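PDB 4M1A: hypothetical protein from Sebaldella termitidis, which is of unknown function but forms a trimer whose alpha/beta subunits belong to the MIF-like group of families. Local coordinates for residues 5-10 against 39-44; 56-61 against 89-94. All coordinates share one frame; numbering follows the deposited sequence.

Contact 1: 5-10 against 39-44; sequences RVRGAE and EYVETT
The Tyr40 ring has two oxygens near its plane at the edge: Ala9 O, 3.2 Å from Tyr40 CE1, and Glu42 OE1, which accepts a hydrogen bond from Tyr40 OH above the carboxylate plane. Over one face of the Arg7 guanidinium lies Val41 CG1, 4.2 Å above the plane and toward its rim, while the Arg5 guanidinium has a water in plane at its edge. These groups flank the parallel strands 3-7 and 37-47 of a beta-alpha-beta unit, whose crossover carries helices 11-17 and 21-29. Two backbone bonds join the strands, Val6 N to Glu39 O (2.8 Å) and Val41 N to Val6 O (2.9 Å).

Arg5 and Glu39 run side by side, their planar ends 75° apart. Their salt bridge, Arg5 NE to Glu39 OE2, is long and weak at 3.4 Å, and the edge water links Arg5 NH2 to the same oxygen. Stronger partners lie across subunit boundaries: Glu59 for Arg5, Arg7 and Thr43 for Glu39, all of one neighbouring subunit. Long charged side chains suit this reach. Arg7 bends at chi3 (75°), bringing NH1 beside Thr43 CG2; this NH1 and Thr43 OG1 both pair with Glu39 of another subunit.

Glycine suits position 8, where phi is positive (87°). A water accepts from Gly8 N at 2.9 Å and donates to Val41 O at 2.7 Å and to Thr43 OG1.

Contact 2: 56-61 against 89-94; sequences VFIEVL and VTIVFN
Phe57 leans across the neighbouring strand to touch both Thr90 and Val92. CB leaves on the sheet face of those two residues, and CG anti to the backbone N (chi1 -171°) lays the ring over strand 89-95. CD2 and CE2 each meet the Thr90 methyl CG2 at 3.7 Å; CE1 lies 4.0 Å from Val92 CG2, and the tip, CZ, presses on that same methyl at 3.4 Å, a tight fit. Within its own strand, Glu59 CG comes in plane at the ring edge. Branched residues such as Thr90 and Val92 suit the extended backbone and offer methyls to the aromatic.

The two parallel strands are in unbroken register, joined by five backbone bonds, the first from Thr90 N to Val56 O (2.8 Å), the last from Asn94 N to Val60 O. On the sheet face that carries Ile58 and Ile91, Val60 lies alongside Phe93: its CB is 3.6 Å from Phe93 CD2, and its CG2 makes an off-centre CH-pi contact 29° off the ring normal. Farther along the Phe57 face, one water donates to both Glu59 OE2 and Asn94 OD1, but Glu59 is held chiefly by Arg7 and also by Arg5 of a neighbouring subunit.

This is the strand pair of a beta-alpha-beta unit. Helix 67-82 covers the face of Ile58, Val89, Ile91 and Phe93, strand 3-7 flanks strand 56-62, and a neighbouring subunit's strand continues the sheet beyond 89-95.

How the contacts relate
Contact 1 comes first along the chain and is complete before contact 2 begins; their centres are about 11 Å apart. Each joins a parallel strand pair, and the pairs meet where strands 3-7 and 56-62 run antiparallel in the middle of one mixed sheet, giving the order 37-47, 3-7, 56-62, 89-95. Two consecutive beta-alpha-beta units side by side in this way are characteristic of the MIF-like fold. The seam is held by the backbone, probably with a hydrogen bond from Glu59 N to Arg5 O (2.8 Å). Both contacts also reach the same neighbouring subunit, so the sheet core and the trimer interface are built together.

Contact 1: 5-10 against 39-44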
loop_
_atom_site.group_PDB
_atom_site.type_symbol
_atom_site.label_atom_id
_atom_site.label_comp_id
_atom_site.label_asym_id
_atom_site.label_seq_id
_atom_site.Cartn_x
_atom_site.Cartn_y
_atom_site.Cartn_z
ATOM N N ARG A 5 -2.437 -9.193 0.225
ATOM C CA ARG A 5 -3.455 -8.238 0.524
ATOM C C ARG A 5 -4.502 -8.188 -0.506
ATOM O O ARG A 5 -4.190 -8.128 -1.696
ATOM C CB ARG A 5 -2.861 -6.816 0.618
ATOM C CG ARG A 5 -1.789 -6.763 1.656
ATOM C CD ARG A 5 -1.058 -5.449 1.558
ATOM N NE ARG A 5 -0.009 -5.409 2.578
ATOM C CZ ARG A 5 0.941 -4.475 2.654
ATOM N NH1 ARG A 5 0.979 -3.456 1.789
ATOM N NH2 ARG A 5 1.794 -4.562 3.644
ATOM N N VAL A 6 -5.755 -8.171 -0.060
ATOM C CA VAL A 6 -6.880 -8.195 -0.972
ATOM C C VAL A 6 -7.745 -6.967 -0.746
ATOM O O VAL A 6 -8.156 -6.680 0.377
ATOM C CB VAL A 6 -7.759 -9.487 -0.792
ATOM C CG1 VAL A 6 -8.842 -9.496 -1.833
ATOM C CG2 VAL A 6 -6.950 -10.785 -0.953
ATOM N N ARG A 7 -8.084 -6.295 -1.836
ATOM C CA ARG A 7 -9.024 -5.204 -1.823
ATOM C C ARG A 7 -10.051 -5.400 -2.875
ATOM O O ARG A 7 -9.873 -6.199 -3.813
ATOM C CB ARG A 7 -8.347 -3.867 -2.101
ATOM C CG ARG A 7 -7.709 -3.694 -3.446
ATOM C CD ARG A 7 -6.871 -2.410 -3.500
ATOM N NE ARG A 7 -5.640 -2.627 -2.765
ATOM C CZ ARG A 7 -5.054 -1.704 -2.054
ATOM N NH1 ARG A 7 -5.606 -0.506 -2.053
ATOM N NH2 ARG A 7 -3.956 -1.965 -1.314
ATOM N N GLY A 8 -11.166 -4.710 -2.733
ATOM C CA GLY A 8 -12.253 -4.849 -3.715
ATOM C C GLY A 8 -13.230 -6.004 -3.438
ATOM O O GLY A 8 -14.146 -6.230 -4.208
ATOM N N ALA A 9 -13.003 -6.820 -2.432
ATOM C CA ALA A 9 -13.870 -7.963 -2.128
ATOM C C ALA A 9 -14.434 -7.775 -0.763
ATOM O O ALA A 9 -13.818 -7.185 0.097
ATOM C CB ALA A 9 -13.041 -9.303 -2.179
ATOM N N GLU A 10 -15.562 -8.427 -0.497
ATOM C CA GLU A 10 -16.139 -8.466 0.861
ATOM C C GLU A 10 -15.207 -9.127 1.833
ATOM O O GLU A 10 -14.578 -10.134 1.514
ATOM C CB GLU A 10 -17.482 -9.241 0.799
ATOM C CG GLU A 10 -18.621 -8.465 0.162
ATOM C CD GLU A 10 -19.109 -9.047 -1.157
ATOM O OE1 GLU A 10 -18.280 -9.199 -2.098
ATOM O OE2 GLU A 10 -20.326 -9.346 -1.261
ATOM N N GLU A 39 -4.487 -10.295 4.357
ATOM C CA GLU A 39 -5.321 -9.173 4.829
ATOM C C GLU A 39 -6.406 -8.817 3.880
ATOM O O GLU A 39 -6.211 -8.808 2.651
ATOM C CB GLU A 39 -4.463 -7.932 4.911
ATOM C CG GLU A 39 -3.404 -8.004 5.885
ATOM C CD GLU A 39 -2.422 -6.842 5.693
ATOM O OE1 GLU A 39 -2.830 -5.683 6.035
ATOM O OE2 GLU A 39 -1.269 -7.104 5.229
ATOM N N TYR A 40 -7.537 -8.445 4.422
ATOM C CA TYR A 40 -8.518 -7.607 3.772
ATOM C C TYR A 40 -8.077 -6.145 3.999
ATOM O O TYR A 40 -7.793 -5.772 5.146
ATOM C CB TYR A 40 -9.888 -7.831 4.446
ATOM C CG TYR A 40 -10.913 -6.774 4.173
ATOM C CD1 TYR A 40 -11.716 -6.842 3.070
ATOM C CD2 TYR A 40 -11.116 -5.697 5.041
ATOM C CE1 TYR A 40 -12.666 -5.875 2.820
ATOM C CE2 TYR A 40 -12.075 -4.709 4.771
ATOM C CZ TYR A 40 -12.885 -4.845 3.721
ATOM O OH TYR A 40 -13.864 -3.905 3.438
ATOM N N VAL A 41 -8.042 -5.353 2.950
ATOM C CA VAL A 41 -7.688 -3.924 3.039
ATOM C C VAL A 41 -8.979 -3.110 2.822
ATOM O O VAL A 41 -9.661 -3.325 1.839
ATOM C CB VAL A 41 -6.635 -3.494 1.986
ATOM C CG1 VAL A 41 -6.234 -2.069 2.300
ATOM C CG2 VAL A 41 -5.442 -4.454 2.082
ATOM N N GLU A 42 -9.282 -2.209 3.736
ATOM C CA GLU A 42 -10.491 -1.419 3.694
ATOM C C GLU A 42 -10.278 -0.233 2.748
ATOM O O GLU A 42 -9.512 0.750 3.013
ATOM C CB GLU A 42 -10.843 -0.937 5.058
ATOM C CG GLU A 42 -12.103 -0.078 5.073
ATOM C CD GLU A 42 -13.300 -0.834 4.571
ATOM O OE1 GLU A 42 -13.574 -1.880 5.189
ATOM O OE2 GLU A 42 -13.899 -0.388 3.563
ATOM N N THR A 43 -10.947 -0.372 1.632
ATOM C CA THR A 43 -10.937 0.664 0.579
ATOM C C THR A 43 -12.288 0.727 -0.099
ATOM O O THR A 43 -13.106 -0.206 -0.000
ATOM C CB THR A 43 -9.823 0.534 -0.531
ATOM O OG1 THR A 43 -10.203 -0.364 -1.570
ATOM C CG2 THR A 43 -8.487 0.143 0.021
ATOM N N THR A 44 -12.517 1.831 -0.780
ATOM C CA THR A 44 -13.740 2.035 -1.610
ATOM C C THR A 44 -13.356 2.473 -3.010
ATOM O O THR A 44 -12.648 3.452 -3.117
ATOM C CB THR A 44 -14.726 3.014 -0.954
ATOM O OG1 THR A 44 -15.078 2.582 0.387
ATOM C CG2 THR A 44 -16.026 3.095 -1.771
HETATM O O HOH W 1 1.331 -6.991 5.333
HETATM O O HOH W 2 -11.304 -3.127 -0.357
#

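Contact 2: 56-61 against 89-94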
loop_
_atom_site.group_PDB
_atom_site.type_symbol
_atom_site.label_atom_id
_atom_site.label_comp_id
_atom_site.label_asym_id
_atom_site.label_seq_id
_atom_site.Cartn_x
_atom_site.Cartn_y
_atom_site.Cartn_z
ATOM N N VAL A 56 -11.341 -7.234 -8.055
ATOM C CA VAL A 56 -10.652 -7.857 -6.915
ATOM C C VAL A 56 -9.165 -7.646 -7.218
ATOM O O VAL A 56 -8.691 -8.005 -8.307
ATOM C CB VAL A 56 -10.970 -9.316 -6.749
ATOM C CG1 VAL A 56 -10.117 -9.854 -5.619
ATOM C CG2 VAL A 56 -12.469 -9.422 -6.459
ATOM N N PHE A 57 -8.495 -6.888 -6.358
ATOM C CA PHE A 57 -7.083 -6.532 -6.554
ATOM C C PHE A 57 -6.226 -7.119 -5.415
ATOM O O PHE A 57 -6.444 -6.814 -4.236
ATOM C CB PHE A 57 -6.921 -5.001 -6.645
ATOM C CG PHE A 57 -5.555 -4.554 -7.051
ATOM C CD1 PHE A 57 -4.524 -4.511 -6.176
ATOM C CD2 PHE A 57 -5.332 -4.042 -8.336
ATOM C CE1 PHE A 57 -3.249 -4.112 -6.559
ATOM C CE2 PHE A 57 -4.062 -3.569 -8.695
ATOM C CZ PHE A 57 -3.050 -3.609 -7.806
ATOM N N ILE A 58 -5.270 -7.966 -5.789
ATOM C CA ILE A 58 -4.475 -8.719 -4.892
ATOM C C ILE A 58 -3.031 -8.350 -5.035
ATOM O O ILE A 58 -2.466 -8.367 -6.170
ATOM C CB ILE A 58 -4.656 -10.247 -5.064
ATOM C CG1 ILE A 58 -6.099 -10.583 -4.977
ATOM C CG2 ILE A 58 -3.827 -11.041 -3.998
ATOM C CD1 ILE A 58 -6.438 -12.001 -5.467
ATOM N N GLU A 59 -2.418 -7.962 -3.901
ATOM C CA GLU A 59 -0.967 -7.699 -3.866
ATOM C C GLU A 59 -0.288 -8.841 -3.147
ATOM O O GLU A 59 -0.816 -9.322 -2.131
ATOM C CB GLU A 59 -0.691 -6.376 -3.143
ATOM C CG GLU A 59 -1.262 -5.187 -3.821
ATOM C CD GLU A 59 -1.470 -3.908 -2.972
ATOM O OE1 GLU A 59 -2.009 -3.992 -1.805
ATOM O OE2 GLU A 59 -1.172 -2.816 -3.601
ATOM N N VAL A 60 0.854 -9.306 -3.656
ATOM C CA VAL A 60 1.661 -10.315 -3.014
ATOM C C VAL A 60 3.018 -9.657 -2.753
ATOM O O VAL A 60 3.770 -9.366 -3.705
ATOM C CB VAL A 60 1.857 -11.521 -3.929
ATOM C CG1 VAL A 60 2.783 -12.525 -3.303
ATOM C CG2 VAL A 60 0.479 -12.162 -4.212
ATOM N N LEU A 61 3.335 -9.466 -1.501
ATOM C CA LEU A 61 4.667 -8.957 -1.092
ATOM C C LEU A 61 5.518 -10.117 -0.684
ATOM O O LEU A 61 5.215 -10.832 0.289
ATOM C CB LEU A 61 4.534 -7.951 0.070
ATOM C CG LEU A 61 3.914 -6.595 -0.193
ATOM C CD1 LEU A 61 2.428 -6.685 -0.471
ATOM C CD2 LEU A 61 4.166 -5.667 1.012
ATOM N N VAL A 89 -10.065 -10.058 -11.794
ATOM C CA VAL A 89 -9.143 -10.380 -10.721
ATOM C C VAL A 89 -7.771 -9.935 -11.162
ATOM O O VAL A 89 -7.256 -10.410 -12.192
ATOM C CB VAL A 89 -9.109 -11.898 -10.385
ATOM C CG1 VAL A 89 -8.167 -12.112 -9.228
ATOM C CG2 VAL A 89 -10.501 -12.362 -10.003
ATOM N N THR A 90 -7.219 -8.939 -10.471
ATOM C CA THR A 90 -5.904 -8.380 -10.789
ATOM C C THR A 90 -4.921 -8.692 -9.673
ATOM O O THR A 90 -5.295 -8.614 -8.478
ATOM C CB THR A 90 -6.031 -6.851 -11.033
ATOM O OG1 THR A 90 -6.804 -6.695 -12.217
ATOM C CG2 THR A 90 -4.680 -6.221 -11.211
ATOM N N ILE A 91 -3.700 -9.133 -10.040
ATOM C CA ILE A 91 -2.692 -9.568 -9.105
ATOM C C ILE A 91 -1.358 -8.914 -9.397
ATOM O O ILE A 91 -0.916 -8.919 -10.581
ATOM C CB ILE A 91 -2.504 -11.069 -9.110
ATOM C CG1 ILE A 91 -3.836 -11.759 -8.947
ATOM C CG2 ILE A 91 -1.635 -11.487 -7.938
ATOM C CD1 ILE A 91 -3.755 -13.208 -9.285
ATOM N N VAL A 92 -0.760 -8.259 -8.394
ATOM C CA VAL A 92 0.527 -7.668 -8.567
ATOM C C VAL A 92 1.503 -8.277 -7.594
ATOM O O VAL A 92 1.217 -8.328 -6.400
ATOM C CB VAL A 92 0.427 -6.140 -8.370
ATOM C CG1 VAL A 92 1.738 -5.517 -8.805
ATOM C CG2 VAL A 92 -0.710 -5.618 -9.253
ATOM N N PHE A 93 2.668 -8.703 -8.068
ATOM C CA PHE A 93 3.711 -9.195 -7.194
ATOM C C PHE A 93 4.730 -8.053 -6.927
ATOM O O PHE A 93 5.194 -7.417 -7.878
ATOM C CB PHE A 93 4.413 -10.378 -7.799
ATOM C CG PHE A 93 3.505 -11.629 -7.846
ATOM C CD1 PHE A 93 2.584 -11.778 -8.834
ATOM C CD2 PHE A 93 3.592 -12.566 -6.865
ATOM C CE1 PHE A 93 1.734 -12.894 -8.861
ATOM C CE2 PHE A 93 2.747 -13.693 -6.885
ATOM C CZ PHE A 93 1.817 -13.807 -7.850
ATOM N N ASN A 94 5.084 -7.872 -5.657
ATOM C CA ASN A 94 6.016 -6.780 -5.200
ATOM C C ASN A 94 7.213 -7.437 -4.520
ATOM O O ASN A 94 7.090 -8.032 -3.476
ATOM C CB ASN A 94 5.300 -5.828 -4.248
ATOM C CG ASN A 94 4.167 -5.035 -4.941
ATOM O OD1 ASN A 94 2.983 -5.127 -4.578
ATOM N ND2 ASN A 94 4.517 -4.346 -6.026
HETATM O O HOH W 3 1.132 -3.004 -5.316
#